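Local atomic coordinates of TssK (Serratia sp. FS14, PDB entry 5Y0E), a protein that probably serves as a trimeric baseplate component of the bacterial type VI secretion system, linking the baseplate to the membrane complex. Residues V311-L322 / D436-S444. Numbering follows the deposited sequence.
Sequences VVLEDNAIQLTL and DMEFWAIRS
Gln319 lies across the indole of Trp440. Its CB sits over one face, 3.5 Å from the centroid of the six-membered ring of Trp440, a CH-pi contact. CG stands anti to the backbone N (chi1 -175°) and the chain runs on extended, which lays the amide over the same ring, the planes 25° apart. Val312 CG1 meets the indole obliquely, 3.8 Å from Trp440 CZ3. On the face of Ile318 and Ala441, Leu320 CB and CD2 pack at the edge of the Phe439 ring; beyond it Leu322 CG touches Phe439 CB.

The contact joins two central strands of the C-terminal antiparallel sheet. Ile318 and Ala441 form a hydrogen-bonded pair, with Ile318 N 2.9 Å from Ala441 O. Further along, a water receives the N-H of Phe439 and donates to Leu320 O. At the other end, Arg443 NE and NH2 give two bent bonds to Asp315 O, each 3.2 Å. Asp315 OD2 makes a long salt bridge to Arg443 NH2, through charge alone, well out of the guanidinium plane.

Trp440 NE1 gives a nearly straight bond (177°) in the ring plane to Glu438 OE1. This limits the turning of the indole, and His400 NE2 in turn positions the carboxylate. Ile397 and Pro398 also touch Trp440. Arg443 holds the turn Leu313-Asn316 through a main-chain oxygen, so the hold does not depend mainly on the Asp315 carboxylate.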
loop_
_atom_site.group_PDB
_atom_site.type_symbol
_atom_site.label_atom_id
_atom_site.label_comp_id
_atom_site.label_asym_id
_atom_site.label_seq_id
_atom_site.Cartn_x
_atom_site.Cartn_y
_atom_site.Cartn_z
ATOM N N VAL A 311 -22.956 0.645 -10.130
ATOM C CA VAL A 311 -24.015 1.551 -10.539
ATOM C C VAL A 311 -25.089 0.816 -11.340
ATOM O O VAL A 311 -25.837 1.422 -12.082
ATOM C CB VAL A 311 -23.452 2.747 -11.332
ATOM C CG1 VAL A 311 -22.544 3.564 -10.468
ATOM C CG2 VAL A 311 -22.720 2.283 -12.579
ATOM N N VAL A 312 -25.145 -0.503 -11.208
ATOM C CA VAL A 312 -26.170 -1.319 -11.827
ATOM C C VAL A 312 -26.706 -2.276 -10.782
ATOM O O VAL A 312 -26.130 -2.457 -9.713
ATOM C CB VAL A 312 -25.662 -2.099 -13.047
ATOM C CG1 VAL A 312 -25.154 -1.150 -14.073
ATOM C CG2 VAL A 312 -24.605 -3.092 -12.639
ATOM N N LEU A 313 -27.831 -2.885 -11.101
ATOM C CA LEU A 313 -28.503 -3.772 -10.166
ATOM C C LEU A 313 -27.923 -5.174 -10.165
ATOM O O LEU A 313 -28.030 -5.887 -11.163
ATOM C CB LEU A 313 -29.970 -3.900 -10.537
ATOM C CG LEU A 313 -30.902 -4.453 -9.480
ATOM C CD1 LEU A 313 -30.978 -3.491 -8.331
ATOM C CD2 LEU A 313 -32.260 -4.654 -10.102
ATOM N N GLU A 314 -27.292 -5.551 -9.056
ATOM C CA GLU A 314 -26.705 -6.870 -8.905
ATOM C C GLU A 314 -25.830 -7.077 -10.121
ATOM O O GLU A 314 -24.941 -6.272 -10.385
ATOM C CB GLU A 314 -27.735 -7.986 -8.803
ATOM C CG GLU A 314 -28.877 -7.660 -7.882
ATOM C CD GLU A 314 -28.842 -8.488 -6.628
ATOM O OE1 GLU A 314 -27.808 -9.159 -6.405
ATOM O OE2 GLU A 314 -29.842 -8.471 -5.873
ATOM N N ASP A 315 -26.077 -8.139 -10.871
ATOM C CA ASP A 315 -25.307 -8.431 -12.070
ATOM C C ASP A 315 -26.128 -8.441 -13.353
ATOM O O ASP A 315 -25.791 -9.150 -14.294
ATOM C CB ASP A 315 -24.599 -9.771 -11.886
ATOM C CG ASP A 315 -25.506 -10.840 -11.308
ATOM O OD1 ASP A 315 -26.740 -10.762 -11.498
ATOM O OD2 ASP A 315 -24.978 -11.767 -10.662
ATOM N N ASN A 316 -27.199 -7.654 -13.418
ATOM C CA ASN A 316 -27.949 -7.554 -14.662
ATOM C C ASN A 316 -27.107 -7.048 -15.815
ATOM O O ASN A 316 -27.512 -7.198 -16.968
ATOM C CB ASN A 316 -29.138 -6.627 -14.496
ATOM C CG ASN A 316 -30.172 -7.190 -13.579
ATOM O OD1 ASN A 316 -30.025 -8.298 -13.073
ATOM N ND2 ASN A 316 -31.218 -6.427 -13.338
ATOM N N ALA A 317 -25.951 -6.452 -15.534
ATOM C CA ALA A 317 -25.139 -5.828 -16.559
ATOM C C ALA A 317 -23.721 -5.698 -16.039
ATOM O O ALA A 317 -23.490 -5.721 -14.833
ATOM C CB ALA A 317 -25.697 -4.461 -16.950
ATOM N N ILE A 318 -22.770 -5.594 -16.952
ATOM C CA ILE A 318 -21.369 -5.501 -16.627
ATOM C C ILE A 318 -20.692 -4.635 -17.638
ATOM O O ILE A 318 -20.855 -4.840 -18.793
ATOM C CB ILE A 318 -20.732 -6.888 -16.662
ATOM C CG1 ILE A 318 -21.055 -7.638 -15.399
ATOM C CG2 ILE A 318 -19.239 -6.800 -16.732
ATOM C CD1 ILE A 318 -20.878 -9.115 -15.530
ATOM N N GLN A 319 -19.920 -3.661 -17.206
ATOM C CA GLN A 319 -19.267 -2.782 -18.137
ATOM C C GLN A 319 -17.967 -3.366 -18.614
ATOM O O GLN A 319 -17.271 -3.980 -17.872
ATOM C CB GLN A 319 -19.031 -1.437 -17.490
ATOM C CG GLN A 319 -18.460 -0.391 -18.398
ATOM C CD GLN A 319 -18.504 0.966 -17.785
ATOM O OE1 GLN A 319 -18.921 1.124 -16.674
ATOM N NE2 GLN A 319 -18.068 1.946 -18.510
ATOM N N LEU A 320 -17.635 -3.168 -19.867
ATOM C CA LEU A 320 -16.406 -3.695 -20.364
ATOM C C LEU A 320 -15.489 -2.549 -20.643
ATOM O O LEU A 320 -15.884 -1.592 -21.229
ATOM C CB LEU A 320 -16.658 -4.452 -21.643
ATOM C CG LEU A 320 -16.886 -5.947 -21.563
ATOM C CD1 LEU A 320 -17.910 -6.320 -20.527
ATOM C CD2 LEU A 320 -17.337 -6.435 -22.915
ATOM N N THR A 321 -14.249 -2.655 -20.230
ATOM C CA THR A 321 -13.300 -1.600 -20.446
ATOM C C THR A 321 -12.749 -1.596 -21.846
ATOM O O THR A 321 -12.252 -2.583 -22.316
ATOM C CB THR A 321 -12.117 -1.751 -19.504
ATOM O OG1 THR A 321 -12.583 -2.171 -18.227
ATOM C CG2 THR A 321 -11.398 -0.459 -19.360
ATOM N N LEU A 322 -12.836 -0.465 -22.508
ATOM C CA LEU A 322 -12.309 -0.352 -23.832
ATOM C C LEU A 322 -10.874 0.050 -23.680
ATOM O O LEU A 322 -10.564 1.166 -23.339
ATOM C CB LEU A 322 -13.054 0.702 -24.607
ATOM C CG LEU A 322 -14.435 0.335 -25.088
ATOM C CD1 LEU A 322 -15.074 1.597 -25.604
ATOM C CD2 LEU A 322 -14.378 -0.700 -26.183
ATOM N N ASP A 436 -16.514 9.960 -26.788
ATOM C CA ASP A 436 -16.503 9.238 -25.529
ATOM C C ASP A 436 -17.390 8.024 -25.711
ATOM O O ASP A 436 -18.465 8.127 -26.301
ATOM C CB ASP A 436 -17.007 10.093 -24.363
ATOM C CG ASP A 436 -17.032 9.326 -23.051
ATOM O OD1 ASP A 436 -15.970 8.835 -22.628
ATOM O OD2 ASP A 436 -18.114 9.193 -22.440
ATOM N N MET A 437 -16.931 6.872 -25.241
ATOM C CA MET A 437 -17.688 5.654 -25.439
ATOM C C MET A 437 -17.727 4.847 -24.162
ATOM O O MET A 437 -16.867 4.974 -23.293
ATOM C CB MET A 437 -17.130 4.801 -26.559
ATOM C CG MET A 437 -17.347 5.411 -27.909
ATOM S SD MET A 437 -16.780 4.391 -29.264
ATOM C CE MET A 437 -15.288 3.741 -28.574
ATOM N N GLU A 438 -18.774 4.057 -24.047
ATOM C CA GLU A 438 -18.910 3.058 -23.014
ATOM C C GLU A 438 -19.387 1.788 -23.688
ATOM O O GLU A 438 -20.168 1.836 -24.639
ATOM C CB GLU A 438 -19.887 3.490 -21.922
ATOM C CG GLU A 438 -19.487 4.748 -21.222
ATOM C CD GLU A 438 -20.390 5.106 -20.066
ATOM O OE1 GLU A 438 -21.388 4.410 -19.849
ATOM O OE2 GLU A 438 -20.109 6.092 -19.369
ATOM N N PHE A 439 -18.893 0.659 -23.215
ATOM C CA PHE A 439 -19.225 -0.634 -23.778
ATOM C C PHE A 439 -19.813 -1.473 -22.666
ATOM O O PHE A 439 -19.157 -1.721 -21.653
ATOM C CB PHE A 439 -17.991 -1.298 -24.374
ATOM C CG PHE A 439 -18.302 -2.448 -25.241
ATOM C CD1 PHE A 439 -18.776 -2.252 -26.504
ATOM C CD2 PHE A 439 -18.126 -3.733 -24.794
ATOM C CE1 PHE A 439 -19.070 -3.312 -27.310
ATOM C CE2 PHE A 439 -18.420 -4.805 -25.604
ATOM C CZ PHE A 439 -18.888 -4.590 -26.862
ATOM N N TRP A 440 -21.048 -1.887 -22.843
ATOM C CA TRP A 440 -21.751 -2.624 -21.817
ATOM C C TRP A 440 -22.233 -3.964 -22.339
ATOM O O TRP A 440 -22.564 -4.111 -23.515
ATOM C CB TRP A 440 -22.939 -1.835 -21.315
ATOM C CG TRP A 440 -22.594 -0.674 -20.472
ATOM C CD1 TRP A 440 -22.334 0.587 -20.888
ATOM C CD2 TRP A 440 -22.505 -0.655 -19.053
ATOM N NE1 TRP A 440 -22.078 1.390 -19.817
ATOM C CE2 TRP A 440 -22.186 0.651 -18.676
ATOM C CE3 TRP A 440 -22.664 -1.622 -18.063
ATOM C CZ2 TRP A 440 -22.023 1.018 -17.367
ATOM C CZ3 TRP A 440 -22.503 -1.254 -16.761
ATOM C CH2 TRP A 440 -22.182 0.052 -16.422
ATOM N N ALA A 441 -22.288 -4.933 -21.438
ATOM C CA ALA A 441 -22.888 -6.228 -21.693
ATOM C C ALA A 441 -24.070 -6.385 -20.757
ATOM O O ALA A 441 -23.948 -6.096 -19.566
ATOM C CB ALA A 441 -21.881 -7.347 -21.483
ATOM N N ILE A 442 -25.210 -6.825 -21.293
ATOM C CA ILE A 442 -26.468 -6.841 -20.556
ATOM C C ILE A 442 -27.042 -8.246 -20.565
ATOM O O ILE A 442 -27.347 -8.789 -21.629
ATOM C CB ILE A 442 -27.479 -5.852 -21.139
ATOM C CG1 ILE A 442 -26.840 -4.477 -21.232
ATOM C CG2 ILE A 442 -28.700 -5.788 -20.276
ATOM C CD1 ILE A 442 -27.781 -3.379 -21.605
ATOM N N ARG A 443 -27.219 -8.816 -19.383
ATOM C CA ARG A 443 -27.683 -10.185 -19.273
ATOM C C ARG A 443 -29.097 -10.324 -19.824
ATOM O O ARG A 443 -29.934 -9.431 -19.675
ATOM C CB ARG A 443 -27.634 -10.621 -17.816
ATOM C CG ARG A 443 -27.612 -12.112 -17.630
ATOM C CD ARG A 443 -27.705 -12.514 -16.162
ATOM N NE ARG A 443 -26.591 -12.018 -15.357
ATOM C CZ ARG A 443 -25.383 -12.568 -15.327
ATOM N NH1 ARG A 443 -25.125 -13.631 -16.067
ATOM N NH2 ARG A 443 -24.431 -12.054 -14.561
ATOM N N SER A 444 -29.368 -11.459 -20.458
ATOM C CA SER A 444 -30.681 -11.689 -21.056
ATOM C C SER A 444 -31.573 -12.545 -20.178
ATOM O O SER A 444 -32.786 -12.560 -20.356
ATOM C CB SER A 444 -30.527 -12.344 -22.418
ATOM O OG SER A 444 -29.428 -11.790 -23.111
HETATM O O HOH W 1 -16.643 0.983 -21.446
#